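Local coordinates for major capsid protein (Human herpesvirus 1, PDB 1NO7) that forms the hexons and pentons of the icosahedral herpesvirus capsid shell, the crystallised fragment being its protease-resistant upper domain, at residues A[253-261]-A[587-595]. Residues are numbered along the deposited sequence; the frame is centred on the assembly and turned at random.
Sequences LVDDFTLTG and HHQLKTGLH
His-588 and Leu-259 meet through a hydrogen bond in which Leu-259 N donates to His-588 ND1 at 2.8 Å, with an N-H...N angle of 139° and the donor tilted 30° out of the imidazole plane. It ties the chain leaving helix 234-256 to the last turns of helix 583-593, which ends beyond them in a Schellman motif: Gly-593, at positive phi, is the C-prime residue and Leu-594 N bonds back to Gln-589 O. Because ND1 accepts, NE2 probably carries the proton that goes to Gln-269 OE1; bonds at both nitrogens would restrain the rotation of the ring. Thr-258 CG2 lies over a face of this ring in a CH-pi contact, 4.3 Å from the centroid, while Thr-258 OG1 turns back to Val-254 O and also meets Asn-273.

The methyl fork of Leu-259 straddles Lys-591 CB (CD1 3.5 Å, CD2 3.9 Å). CD1 sits over a face of the His-587 ring, 4.2 Å from its centroid, and CD2 packs against Thr-592 CG2 at 3.6 Å.

Thr-592 lies against Phe-257, its OG1 near Phe-257 CA and CB, its CB near CD2. His-588 O takes both Thr-592 N and, from above its carbonyl plane, Thr-592 OG1 (2.9 Å); with OG1 so placed (chi1 56°), CG2 is directed at the Phe-257 backbone. The Phe-257 ring, which Leu-149 of helix 139-150 also touches, crosses Leu-594 at about a right angle, CD1 to CD1 at 3.4 Å.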
loop_
_atom_site.group_PDB
_atom_site.type_symbol
_atom_site.label_atom_id
_atom_site.label_comp_id
_atom_site.label_asym_id
_atom_site.label_seq_id
_atom_site.Cartn_x
_atom_site.Cartn_y
_atom_site.Cartn_z
ATOM N N LEU A 253 2.625 -13.777 15.859
ATOM C CA LEU A 253 2.956 -15.042 15.204
ATOM C C LEU A 253 4.450 -15.190 14.972
ATOM O O LEU A 253 5.007 -16.244 15.246
ATOM C CB LEU A 253 2.238 -15.164 13.862
ATOM C CG LEU A 253 1.967 -16.604 13.437
ATOM C CD1 LEU A 253 1.108 -17.276 14.507
ATOM C CD2 LEU A 253 1.243 -16.623 12.093
ATOM N N VAL A 254 5.100 -14.146 14.465
ATOM C CA VAL A 254 6.533 -14.235 14.233
ATOM C C VAL A 254 7.280 -14.620 15.502
ATOM O O VAL A 254 8.014 -15.609 15.512
ATOM C CB VAL A 254 7.117 -12.918 13.713
ATOM C CG1 VAL A 254 8.647 -12.933 13.852
ATOM C CG2 VAL A 254 6.739 -12.743 12.253
ATOM N N ASP A 255 7.102 -13.850 16.569
ATOM C CA ASP A 255 7.789 -14.142 17.827
ATOM C C ASP A 255 7.437 -15.539 18.352
ATOM O O ASP A 255 8.211 -16.146 19.102
ATOM C CB ASP A 255 7.441 -13.077 18.874
ATOM C CG ASP A 255 7.790 -11.669 18.414
ATOM O OD1 ASP A 255 8.964 -11.428 18.064
ATOM O OD2 ASP A 255 6.889 -10.803 18.401
ATOM N N ASP A 256 6.272 -16.043 17.947
ATOM C CA ASP A 256 5.811 -17.371 18.354
ATOM C C ASP A 256 6.625 -18.509 17.727
ATOM O O ASP A 256 6.622 -19.643 18.219
ATOM C CB ASP A 256 4.345 -17.554 17.972
ATOM C CG ASP A 256 3.407 -17.027 19.021
ATOM O OD1 ASP A 256 2.194 -16.957 18.733
ATOM O OD2 ASP A 256 3.880 -16.694 20.131
ATOM N N PHE A 257 7.314 -18.196 16.635
ATOM C CA PHE A 257 8.121 -19.166 15.914
ATOM C C PHE A 257 9.521 -18.627 15.637
ATOM O O PHE A 257 10.070 -18.799 14.543
ATOM C CB PHE A 257 7.409 -19.540 14.619
ATOM C CG PHE A 257 6.105 -20.240 14.840
ATOM C CD1 PHE A 257 5.087 -20.153 13.903
ATOM C CD2 PHE A 257 5.907 -21.023 15.967
ATOM C CE1 PHE A 257 3.882 -20.843 14.086
ATOM C CE2 PHE A 257 4.715 -21.714 16.164
ATOM C CZ PHE A 257 3.696 -21.627 15.220
ATOM N N THR A 258 10.069 -17.927 16.628
ATOM C CA THR A 258 11.436 -17.413 16.565
ATOM C C THR A 258 12.010 -17.822 17.921
ATOM O O THR A 258 11.261 -18.010 18.886
ATOM C CB THR A 258 11.519 -15.875 16.419
ATOM O OG1 THR A 258 10.892 -15.472 15.197
ATOM C CG2 THR A 258 12.994 -15.423 16.378
ATOM N N LEU A 259 13.324 -17.975 18.002
ATOM C CA LEU A 259 13.928 -18.394 19.251
ATOM C C LEU A 259 14.577 -17.242 19.983
ATOM O O LEU A 259 15.252 -16.405 19.380
ATOM C CB LEU A 259 14.941 -19.502 18.981
ATOM C CG LEU A 259 14.295 -20.718 18.314
ATOM C CD1 LEU A 259 15.363 -21.681 17.844
ATOM C CD2 LEU A 259 13.341 -21.390 19.290
ATOM N N THR A 260 14.361 -17.208 21.292
ATOM C CA THR A 260 14.903 -16.164 22.145
ATOM C C THR A 260 16.374 -16.399 22.454
ATOM O O THR A 260 16.705 -17.108 23.402
ATOM C CB THR A 260 14.124 -16.110 23.452
ATOM O OG1 THR A 260 13.988 -17.439 23.972
ATOM C CG2 THR A 260 12.741 -15.522 23.211
ATOM N N GLY A 261 17.253 -15.795 21.656
ATOM C CA GLY A 261 18.681 -15.972 21.862
ATOM C C GLY A 261 19.544 -14.767 21.522
ATOM O O GLY A 261 19.202 -13.642 21.887
ATOM N N HIS A 587 16.061 -23.162 10.995
ATOM C CA HIS A 587 16.474 -23.589 12.315
ATOM C C HIS A 587 15.330 -23.250 13.271
ATOM O O HIS A 587 14.732 -24.152 13.877
ATOM C CB HIS A 587 17.751 -22.871 12.728
ATOM C CG HIS A 587 18.099 -23.066 14.165
ATOM N ND1 HIS A 587 17.829 -24.238 14.837
ATOM C CD2 HIS A 587 18.699 -22.247 15.059
ATOM C CE1 HIS A 587 18.244 -24.131 16.085
ATOM N NE2 HIS A 587 18.777 -22.934 16.247
ATOM N N HIS A 588 15.018 -21.952 13.371
ATOM C CA HIS A 588 13.947 -21.438 14.234
ATOM C C HIS A 588 12.618 -22.092 13.888
ATOM O O HIS A 588 12.028 -22.794 14.712
ATOM C CB HIS A 588 13.777 -19.929 14.046
ATOM C CG HIS A 588 14.903 -19.106 14.592
ATOM N ND1 HIS A 588 15.034 -18.815 15.934
ATOM C CD2 HIS A 588 15.931 -18.481 13.970
ATOM C CE1 HIS A 588 16.091 -18.043 16.115
ATOM N NE2 HIS A 588 16.653 -17.826 14.939
ATOM N N GLN A 589 12.141 -21.839 12.670
ATOM C CA GLN A 589 10.875 -22.403 12.232
ATOM C C GLN A 589 10.767 -23.867 12.683
ATOM O O GLN A 589 9.708 -24.299 13.168
ATOM C CB GLN A 589 10.753 -22.288 10.717
ATOM C CG GLN A 589 10.706 -20.869 10.255
ATOM C CD GLN A 589 10.984 -20.731 8.771
ATOM O OE1 GLN A 589 10.274 -21.298 7.922
ATOM N NE2 GLN A 589 12.026 -19.968 8.440
ATOM N N LEU A 590 11.871 -24.615 12.549
ATOM C CA LEU A 590 11.909 -26.022 12.945
ATOM C C LEU A 590 11.755 -26.220 14.453
ATOM O O LEU A 590 10.856 -26.941 14.898
ATOM C CB LEU A 590 13.218 -26.662 12.485
ATOM C CG LEU A 590 13.221 -27.178 11.040
ATOM C CD1 LEU A 590 14.660 -27.516 10.580
ATOM C CD2 LEU A 590 12.287 -28.401 10.963
ATOM N N LYS A 591 12.642 -25.591 15.227
ATOM C CA LYS A 591 12.623 -25.679 16.695
ATOM C C LYS A 591 11.237 -25.368 17.283
ATOM O O LYS A 591 10.664 -26.188 18.007
ATOM C CB LYS A 591 13.639 -24.702 17.291
ATOM C CG LYS A 591 15.085 -25.141 17.206
ATOM C CD LYS A 591 15.409 -26.127 18.308
ATOM C CE LYS A 591 16.883 -26.480 18.308
ATOM N NZ LYS A 591 17.295 -27.102 17.016
ATOM N N THR A 592 10.722 -24.176 16.977
ATOM C CA THR A 592 9.417 -23.723 17.453
ATOM C C THR A 592 8.304 -24.654 16.959
ATOM O O THR A 592 7.267 -24.813 17.609
ATOM C CB THR A 592 9.146 -22.291 16.961
ATOM O OG1 THR A 592 9.249 -22.250 15.531
ATOM C CG2 THR A 592 10.167 -21.335 17.544
ATOM N N GLY A 593 8.523 -25.263 15.799
ATOM C CA GLY A 593 7.537 -26.180 15.261
ATOM C C GLY A 593 6.613 -25.564 14.233
ATOM O O GLY A 593 5.402 -25.783 14.269
ATOM N N LEU A 594 7.176 -24.797 13.311
ATOM C CA LEU A 594 6.368 -24.166 12.286
ATOM C C LEU A 594 5.786 -25.236 11.367
ATOM O O LEU A 594 4.569 -25.342 11.216
ATOM C CB LEU A 594 7.220 -23.168 11.497
ATOM C CG LEU A 594 6.498 -22.295 10.472
ATOM C CD1 LEU A 594 5.143 -21.862 11.013
ATOM C CD2 LEU A 594 7.381 -21.099 10.143
ATOM N N HIS A 595 6.655 -26.037 10.766
ATOM C CA HIS A 595 6.211 -27.096 9.873
ATOM C C HIS A 595 5.945 -28.359 10.681
ATOM O O HIS A 595 5.973 -28.270 11.921
ATOM C CB HIS A 595 7.277 -27.389 8.824
ATOM C CG HIS A 595 7.963 -26.170 8.290
ATOM N ND1 HIS A 595 8.863 -25.438 9.033
ATOM C CD2 HIS A 595 7.908 -25.574 7.074
ATOM C CE1 HIS A 595 9.336 -24.447 8.298
ATOM N NE2 HIS A 595 8.772 -24.507 7.105
#